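Local structure of beta-ketoacyl synthase (Pseudomonas aeruginosa, 4CW4) at residues 9-14 against 386-391; 305-310 against 371-376. The protein condenses acetyl-CoA with malonyl-ACP to give acetoacetyl-ACP, the primer with which fatty acid synthesis begins. One frame throughout, in Å; residues are numbered along the deposited sequence.

Contact 1: residues 9-14 against 386-391; sequences LPVIVG and HGAVTD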
# COMPACT_ATOMS: atom_id res chain seq x y z
N LEU A 9 -4.69 9.17 -25.32
CA LEU A 9 -5.52 9.89 -24.33
C LEU A 9 -6.32 8.91 -23.49
O LEU A 9 -7.03 8.10 -24.04
CB LEU A 9 -6.51 10.82 -25.05
CG LEU A 9 -7.46 11.64 -24.16
CD1 LEU A 9 -6.70 12.69 -23.36
CD2 LEU A 9 -8.57 12.31 -24.97
N PRO A 10 -6.21 8.99 -22.15
CA PRO A 10 -7.04 8.11 -21.33
C PRO A 10 -8.50 8.57 -21.27
O PRO A 10 -8.80 9.67 -20.79
CB PRO A 10 -6.40 8.24 -19.93
CG PRO A 10 -5.00 8.74 -20.19
CD PRO A 10 -5.20 9.68 -21.33
N VAL A 11 -9.40 7.73 -21.76
CA VAL A 11 -10.82 8.06 -21.71
C VAL A 11 -11.54 7.11 -20.75
O VAL A 11 -11.18 5.94 -20.64
CB VAL A 11 -11.48 8.07 -23.10
CG1 VAL A 11 -10.85 9.14 -23.97
CG2 VAL A 11 -11.41 6.74 -23.79
N ILE A 12 -12.53 7.66 -20.05
CA ILE A 12 -13.32 6.90 -19.09
C ILE A 12 -14.48 6.25 -19.84
O ILE A 12 -15.37 6.95 -20.32
CB ILE A 12 -13.87 7.80 -17.96
CG1 ILE A 12 -12.74 8.54 -17.24
CG2 ILE A 12 -14.72 6.96 -17.00
CD1 ILE A 12 -13.24 9.66 -16.35
N VAL A 13 -14.44 4.92 -19.96
CA VAL A 13 -15.44 4.19 -20.73
C VAL A 13 -16.46 3.46 -19.86
O VAL A 13 -17.44 2.91 -20.36
CB VAL A 13 -14.79 3.19 -21.73
CG1 VAL A 13 -13.79 3.92 -22.64
CG2 VAL A 13 -14.12 2.03 -21.00
N GLY A 14 -16.25 3.48 -18.54
CA GLY A 14 -17.18 2.87 -17.61
C GLY A 14 -16.85 3.32 -16.21
O GLY A 14 -15.75 3.79 -15.96
N HIS A 386 -17.28 8.95 -20.85
CA HIS A 386 -17.87 9.66 -19.73
C HIS A 386 -17.01 10.82 -19.27
O HIS A 386 -17.41 11.61 -18.42
CB HIS A 386 -18.15 8.68 -18.59
CG HIS A 386 -19.02 7.54 -19.01
ND1 HIS A 386 -20.37 7.68 -19.20
CD2 HIS A 386 -18.73 6.24 -19.30
CE1 HIS A 386 -20.89 6.53 -19.59
NE2 HIS A 386 -19.92 5.64 -19.66
N GLY A 387 -15.82 10.92 -19.86
CA GLY A 387 -14.85 11.94 -19.55
C GLY A 387 -13.47 11.47 -20.00
O GLY A 387 -13.33 10.36 -20.51
N ALA A 388 -12.46 12.30 -19.79
CA ALA A 388 -11.07 11.91 -20.03
C ALA A 388 -10.21 12.42 -18.88
O ALA A 388 -10.55 13.42 -18.24
CB ALA A 388 -10.56 12.49 -21.34
N VAL A 389 -9.14 11.72 -18.57
CA VAL A 389 -8.26 12.15 -17.51
C VAL A 389 -6.87 12.38 -18.09
O VAL A 389 -6.29 11.49 -18.68
CB VAL A 389 -8.22 11.12 -16.38
CG1 VAL A 389 -7.27 11.61 -15.34
CG2 VAL A 389 -9.59 10.95 -15.76
N THR A 390 -6.35 13.60 -17.91
CA THR A 390 -5.13 14.02 -18.59
C THR A 390 -3.91 14.09 -17.69
O THR A 390 -2.79 13.97 -18.17
CB THR A 390 -5.32 15.36 -19.30
OG1 THR A 390 -5.94 16.28 -18.41
CG2 THR A 390 -6.20 15.21 -20.54
N ASP A 391 -4.10 14.29 -16.40
CA ASP A 391 -2.98 14.43 -15.49
C ASP A 391 -3.43 14.25 -14.07
O ASP A 391 -4.57 14.61 -13.71
CB ASP A 391 -2.34 15.82 -15.58
CG ASP A 391 -1.23 15.92 -16.63
OD1 ASP A 391 -0.24 15.14 -16.61
OD2 ASP A 391 -1.36 16.81 -17.49

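Contact 2: residues 305-310 against 371-376; sequences ARVVIV and VLMDDE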
# COMPACT_ATOMS: atom_id res chain seq x y z
N ALA A 305 -0.16 -0.14 -21.22
CA ALA A 305 -1.47 -0.76 -21.08
C ALA A 305 -2.52 0.02 -21.84
O ALA A 305 -2.40 1.23 -22.01
CB ALA A 305 -1.88 -0.89 -19.60
N ARG A 306 -3.55 -0.68 -22.28
CA ARG A 306 -4.60 -0.09 -23.09
C ARG A 306 -5.95 -0.07 -22.39
O ARG A 306 -6.82 0.72 -22.78
CB ARG A 306 -4.71 -0.85 -24.40
CG ARG A 306 -3.42 -0.80 -25.21
CD ARG A 306 -3.59 -1.21 -26.65
NE ARG A 306 -4.30 -0.16 -27.38
CZ ARG A 306 -4.42 -0.08 -28.70
NH1 ARG A 306 -3.88 -1.00 -29.49
NH2 ARG A 306 -5.07 0.94 -29.24
N VAL A 307 -6.12 -0.94 -21.39
CA VAL A 307 -7.35 -1.01 -20.60
C VAL A 307 -6.93 -1.01 -19.16
O VAL A 307 -6.13 -1.86 -18.76
CB VAL A 307 -8.17 -2.28 -20.89
CG1 VAL A 307 -9.47 -2.29 -20.08
CG2 VAL A 307 -8.45 -2.39 -22.37
N VAL A 308 -7.44 -0.06 -18.38
CA VAL A 308 -7.03 0.07 -17.00
C VAL A 308 -8.25 0.20 -16.09
O VAL A 308 -9.10 1.06 -16.29
CB VAL A 308 -6.12 1.30 -16.76
CG1 VAL A 308 -5.66 1.32 -15.30
CG2 VAL A 308 -4.94 1.32 -17.71
N ILE A 309 -8.31 -0.66 -15.08
CA ILE A 309 -9.35 -0.55 -14.05
C ILE A 309 -8.66 0.11 -12.87
O ILE A 309 -7.68 -0.42 -12.35
CB ILE A 309 -9.92 -1.91 -13.66
CG1 ILE A 309 -10.83 -2.49 -14.77
CG2 ILE A 309 -10.76 -1.79 -12.38
CD1 ILE A 309 -10.15 -2.82 -16.09
N VAL A 310 -9.14 1.29 -12.49
CA VAL A 310 -8.55 2.06 -11.40
C VAL A 310 -9.60 2.34 -10.35
O VAL A 310 -10.69 2.80 -10.67
CB VAL A 310 -8.03 3.43 -11.88
CG1 VAL A 310 -7.24 4.12 -10.77
CG2 VAL A 310 -7.18 3.33 -13.14
N VAL A 371 -13.17 2.59 -15.49
CA VAL A 371 -12.54 1.80 -16.55
C VAL A 371 -12.00 2.79 -17.56
O VAL A 371 -12.76 3.57 -18.11
CB VAL A 371 -13.52 0.84 -17.22
CG1 VAL A 371 -12.79 -0.05 -18.22
CG2 VAL A 371 -14.25 0.01 -16.19
N LEU A 372 -10.69 2.77 -17.78
CA LEU A 372 -10.04 3.63 -18.75
C LEU A 372 -9.61 2.82 -19.96
O LEU A 372 -9.20 1.66 -19.84
CB LEU A 372 -8.77 4.27 -18.16
CG LEU A 372 -8.93 4.99 -16.82
CD1 LEU A 372 -7.59 5.55 -16.36
CD2 LEU A 372 -9.99 6.10 -16.93
N MET A 373 -9.69 3.45 -21.13
CA MET A 373 -9.07 2.91 -22.32
C MET A 373 -8.31 4.00 -23.02
O MET A 373 -8.65 5.16 -22.89
CB MET A 373 -10.11 2.37 -23.30
CG MET A 373 -10.82 1.13 -22.86
SD MET A 373 -12.00 0.58 -24.11
CE MET A 373 -12.56 -0.92 -23.28
N ASP A 374 -7.29 3.63 -23.79
CA ASP A 374 -6.74 4.60 -24.72
C ASP A 374 -7.77 4.96 -25.79
O ASP A 374 -8.69 4.20 -26.09
CB ASP A 374 -5.44 4.10 -25.36
CG ASP A 374 -5.65 2.95 -26.32
OD1 ASP A 374 -5.90 3.19 -27.54
OD2 ASP A 374 -5.54 1.80 -25.86
N ASP A 375 -7.61 6.14 -26.36
CA ASP A 375 -8.57 6.67 -27.31
C ASP A 375 -8.74 5.82 -28.55
O ASP A 375 -9.83 5.73 -29.10
CB ASP A 375 -8.22 8.11 -27.70
CG ASP A 375 -6.85 8.25 -28.35
OD1 ASP A 375 -5.84 7.95 -27.70
OD2 ASP A 375 -6.77 8.75 -29.49
N GLU A 376 -7.66 5.22 -29.02
CA GLU A 376 -7.73 4.43 -30.24
C GLU A 376 -8.56 3.16 -30.01
O GLU A 376 -9.41 2.80 -30.84
CB GLU A 376 -6.32 4.10 -30.70
CG GLU A 376 -6.23 3.39 -32.02
CD GLU A 376 -4.80 3.28 -32.48
OE1 GLU A 376 -4.07 2.40 -31.97
OE2 GLU A 376 -4.40 4.08 -33.35
O HOH W 1 -3.29 -0.55 -32.42

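Contact 1: residues 9-14 against 386-391
Ile12 and Val389 meet methyl to methyl over one face of an antiparallel strand pair, CD1 of Ile12 lying 3.9 Å from CG2 of Val389 as the two side chains slant across each other. With CG1 of Ile12 beside its own backbone N (chi1 -56°) and the chain extended from there, CD1 runs over the backbone of Gly387. The other branch, CG2, turns back toward CB of His386, whose side chain crosses that of Ile12 at about a right angle. The imidazole of His386 presents its edge to the backbone of strand 10-14: CD2 is 3.6 Å from C of Val13, near the ring plane, and Phe15 meets the ring edge-to-face. On the face with Val11 and Ala388, Leu9 spreads its two methyls, CD2 to CB of Ala388 at 4.1 Å and CD1 to CG2 of Thr390 at 3.8 Å. N of Ile12 bonds to O of Gly387 at 2.9 Å, N of His386 to O of Ile12, and N of Val389 to O of Pro10. The Pro10 ring lies against O of Val389, its CG 3.4 Å away. This pair belongs to the ketosynthase core: helix 288-301 packs on Pro10 and Val389 through Ile297, and Arg633 of the second subunit binds O of Thr390 and the carboxylate of Asp391, bringing strand 387-394 to the dimer interface. O of Val389 and N of Gly387 are buried with no hydrogen-bonding partner in the model. Between 9-14 and 386-391, three backbone bonds and mainly aliphatic packing supply the cohesion, without a side-chain hydrogen bond or salt bridge.

Contact 2: residues 305-310 against 371-376
The guanidinium of Arg306 offers its edge to Asp374 and grips the carboxylate side-on, one nitrogen to each oxygen. NE reaches OD2 of Asp374 at 2.8 Å in a straight bond lying in the guanidinium plane, and NH2 of Arg306 reaches OD1 of Asp374 at 2.9 Å. Both oxygens are met on their syn sides, but the two planes are twisted 33° apart. CB of Glu376 also lies at the guanidinium edge, while its OE1 approaches obliquely: the carboxylate plane is turned 57° from the guanidinium, and the bond from NH2 of Arg306 to OE1 of Glu376 is weak at 3.3 Å. A water completes this link, accepting from NH1 of Arg306 and donating to the same OE1. The bend of the arginine chain at chi3 (72°) brings NE alongside Asp374, and the paired bonds would restrict rotation of both flat groups. Asp374 is the N-cap of helix 375-381, its OD1 also accepting from N of Leu377; the arginine charge probably steadies this capping carboxylate.

Next to the salt bridge, strands 307-310 and 371-374 run antiparallel. N of Asp374 bonds to O of Arg306, and Val308 and Leu372 form a hydrogen-bonded pair, with N of Leu372 2.8 Å from O of Val308. On their face, CD1 of Leu372 slants across to CG2 of Val310 at 3.9 Å; on the other, Val307 and Ile309 meet Met373 and Val371. Helix 288-301 packs against the Val308 and Leu372 face, through Ile300, and helix 210-215 against the Val307 and Met373 face, through Ile213. Strand 222-225 flanks 307-314, placing this pair within a helix-covered sheet of the thiolase-like fold.

Contacts 1 and 2 have centres about 8 Å apart and are neighbouring strand pairs in one sheet, in the order 307-314, 366-374, 10-19, 387-394. Strands 10-19 and 366-374 join them directly, through a classic beta bulge in which Val13 and Gly14 both face Val371, and through Ile12 packed on Leu372. Along the chain, 9-14 comes first, then both segments of contact 2, then 386-391, which helix 375-381 connects to contact 2. Strand 10-19 thus lies between 366-374 and 387-394, which follow each other in the chain, and the region is remote from the active-site residues. Helix 288-301 packs against both contacts.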